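Local coordinates for protein polysaccharide deacetylase (Ammonifex degensii, PDB 4WCJ) that probably removes N-acetyl groups from poly-beta-1,6-N-acetyl-D-glucosamine as a zinc-binding, family 4 carbohydrate esterase built on a beta-alpha barrel, at residues 74-77 with 78-82. Residues are numbered along the deposited sequence; the frame is centred on the assembly and turned at random.
Sequences TPQE and AEDYL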
ATOM      1  N   THR A  74      -9.479  -3.219  -7.966  1.00 46.67           N
ATOM      2  CA  THR A  74      -9.723  -2.259  -6.884  1.00 43.02           C
ATOM      3  C   THR A  74      -9.371  -2.891  -5.543  1.00 46.43           C
ATOM      4  O   THR A  74      -9.315  -4.117  -5.432  1.00 45.73           O
ATOM      5  CB  THR A  74     -11.202  -1.783  -6.838  1.00 43.75           C
ATOM      6  OG1 THR A  74     -12.050  -2.890  -6.513  1.00 45.85           O
ATOM      7  CG2 THR A  74     -11.629  -1.178  -8.166  1.00 47.69           C
ATOM      8  N   PRO A  75      -9.123  -2.063  -4.514  1.00 41.90           N
ATOM      9  CA  PRO A  75      -8.902  -2.664  -3.196  1.00 39.78           C
ATOM     10  C   PRO A  75     -10.060  -3.572  -2.750  1.00 42.20           C
ATOM     11  O   PRO A  75      -9.799  -4.632  -2.182  1.00 45.42           O
ATOM     12  CB  PRO A  75      -8.755  -1.442  -2.283  1.00 35.97           C
ATOM     13  CG  PRO A  75      -8.178  -0.399  -3.175  1.00 35.99           C
ATOM     14  CD  PRO A  75      -8.891  -0.607  -4.498  1.00 38.48           C
ATOM     15  N   GLN A  76     -11.305  -3.171  -3.005  1.00 42.69           N
ATOM     16  CA  GLN A  76     -12.454  -4.017  -2.683  1.00 47.35           C
ATOM     17  C   GLN A  76     -12.408  -5.340  -3.439  1.00 46.63           C
ATOM     18  O   GLN A  76     -12.678  -6.397  -2.868  1.00 48.00           O
ATOM     19  CB  GLN A  76     -13.769  -3.297  -2.993  1.00 54.38           C
ATOM     20  CG  GLN A  76     -14.580  -2.928  -1.760  1.00 58.55           C
ATOM     21  CD  GLN A  76     -14.867  -4.125  -0.879  1.00 60.69           C
ATOM     22  OE1 GLN A  76     -15.245  -5.190  -1.364  1.00 61.41           O
ATOM     23  NE2 GLN A  76     -14.665  -3.963   0.426  1.00 61.02           N
ATOM     24  N   GLU A  77     -12.078  -5.276  -4.725  1.00 47.52           N
ATOM     25  CA  GLU A  77     -11.964  -6.476  -5.551  1.00 50.12           C
ATOM     26  C   GLU A  77     -10.887  -7.396  -4.995  1.00 49.90           C
ATOM     27  O   GLU A  77     -11.066  -8.615  -4.939  1.00 51.96           O
ATOM     28  CB  GLU A  77     -11.651  -6.111  -7.010  1.00 52.57           C
ATOM     29  CG  GLU A  77     -12.884  -5.718  -7.820  1.00 52.38           C
ATOM     30  CD  GLU A  77     -12.562  -5.209  -9.217  1.00 52.88           C
ATOM     31  OE1 GLU A  77     -11.434  -4.739  -9.453  1.00 54.80           O
ATOM     32  OE2 GLU A  77     -13.455  -5.269 -10.090  1.00 57.63           O
ATOM     33  N   ALA A  78      -9.782  -6.794  -4.565  1.00 47.44           N
ATOM     34  CA  ALA A  78      -8.667  -7.556  -4.014  1.00 47.04           C
ATOM     35  C   ALA A  78      -9.088  -8.296  -2.754  1.00 47.41           C
ATOM     36  O   ALA A  78      -8.724  -9.461  -2.558  1.00 48.79           O
ATOM     37  CB  ALA A  78      -7.484  -6.637  -3.720  1.00 44.20           C
ATOM     38  N   GLU A  79      -9.849  -7.614  -1.903  1.00 46.24           N
ATOM     39  CA  GLU A  79     -10.305  -8.200  -0.650  1.00 52.88           C
ATOM     40  C   GLU A  79     -11.261  -9.347  -0.914  1.00 53.94           C
ATOM     41  O   GLU A  79     -11.162 -10.401  -0.295  1.00 53.75           O
ATOM     42  CB  GLU A  79     -10.998  -7.167   0.240  1.00 47.99           C
ATOM     43  CG  GLU A  79     -11.328  -7.716   1.633  1.00 47.98           C
ATOM     44  CD  GLU A  79     -12.291  -6.832   2.396  1.00 50.07           C
ATOM     45  OE1 GLU A  79     -13.067  -7.370   3.218  1.00 56.36           O
ATOM     46  OE2 GLU A  79     -12.265  -5.601   2.179  1.00 43.54           O
ATOM     47  N   ASP A  80     -12.198  -9.133  -1.827  1.00 50.94           N
ATOM     48  CA  ASP A  80     -13.144 -10.183  -2.152  1.00 53.92           C
ATOM     49  C   ASP A  80     -12.447 -11.340  -2.875  1.00 55.80           C
ATOM     50  O   ASP A  80     -12.838 -12.495  -2.720  1.00 58.00           O
ATOM     51  CB  ASP A  80     -14.295  -9.624  -2.988  1.00 54.97           C
ATOM     52  CG  ASP A  80     -15.157  -8.657  -2.210  1.00 59.33           C
ATOM     53  OD1 ASP A  80     -15.170  -8.745  -0.965  1.00 61.91           O
ATOM     54  OD2 ASP A  80     -15.811  -7.804  -2.838  1.00 56.44           O
ATOM     55  N   TYR A  81     -11.407 -11.032  -3.644  1.00 55.07           N
ATOM     56  CA  TYR A  81     -10.657 -12.066  -4.346  1.00 56.92           C
ATOM     57  C   TYR A  81      -9.883 -12.939  -3.371  1.00 56.43           C
ATOM     58  O   TYR A  81     -10.019 -14.159  -3.378  1.00 58.64           O
ATOM     59  CB  TYR A  81      -9.695 -11.450  -5.361  1.00 55.65           C
ATOM     60  CG  TYR A  81      -8.792 -12.453  -6.049  1.00 57.13           C
ATOM     61  CD1 TYR A  81      -9.291 -13.329  -6.997  1.00 60.02           C
ATOM     62  CD2 TYR A  81      -7.435 -12.511  -5.755  1.00 55.67           C
ATOM     63  CE1 TYR A  81      -8.468 -14.243  -7.634  1.00 61.42           C
ATOM     64  CE2 TYR A  81      -6.601 -13.426  -6.388  1.00 57.06           C
ATOM     65  CZ  TYR A  81      -7.125 -14.287  -7.324  1.00 59.92           C
ATOM     66  OH  TYR A  81      -6.318 -15.191  -7.964  1.00 61.36           O
ATOM     67  N   LEU A  82      -9.085 -12.296  -2.525  1.00 53.82           N
ATOM     68  CA  LEU A  82      -8.243 -13.005  -1.563  1.00 53.40           C
ATOM     69  C   LEU A  82      -9.067 -13.739  -0.516  1.00 55.72           C
ATOM     70  O   LEU A  82      -8.632 -14.752   0.032  1.00 57.63           O
ATOM     71  CB  LEU A  82      -7.288 -12.030  -0.887  1.00 50.31           C
ATOM     72  CG  LEU A  82      -6.182 -11.532  -1.814  1.00 58.25           C
ATOM     73  CD1 LEU A  82      -5.181 -10.691  -1.045  1.00 57.50           C
ATOM     74  CD2 LEU A  82      -5.483 -12.705  -2.483  1.00 52.44           C
TER
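Gln76 sends its side chain forward along the helix to Glu79 and Asp80, one turn on, while the helix itself begins with a capping box. In that box Thr74 is the N-cap: its OG1 accepts from Glu77 N at 3.0 Å, and Glu77 OE1 returns the bond by accepting from Thr74 N at 2.9 Å. Glu77 reaches back because CG stands anti to its own carbonyl carbon (chi1 -82°) and the chain then runs extended; the donor approaches OE1 on the anti side, 23° out of the carboxylate plane. The box thus gives Glu77 N a side-chain acceptor at the helix start, and the first main-chain bond across is Ala78 N to Thr74 O at 2.9 Å, the series continuing through Tyr81 N to Glu77 O.

The exposed Gln76 chain bends at chi2, turning its amide toward two carboxylates, NE2 to Glu79 and OE1 to Asp80. It runs alongside Glu79, NE2 lying 3.4 Å from Glu79 OE2 with the two planes 57° apart. Its OE1 comes to 3.1 Å from Asp80 OD2, a meeting of two acceptors and therefore no bond. Both acids have stronger partners: Glu79 makes a salt bridge with Arg202 and a hydrogen bond with the hydroxyl of Tyr203, and Asp80 a salt bridge with Arg85. The two arginines would be expected to offset the negative charge of the acids.

Helix 75-82 is the crossover of a beta-alpha-beta unit between strands 71-72 and 91-99, away from the zinc site. Its buried side rests on the curled parallel sheet: Ala78 touches Leu37 and Leu94, and Tyr81 touches Leu37 and Leu92. Pro75 and Gln76 meet Tyr203 of strand 203-205.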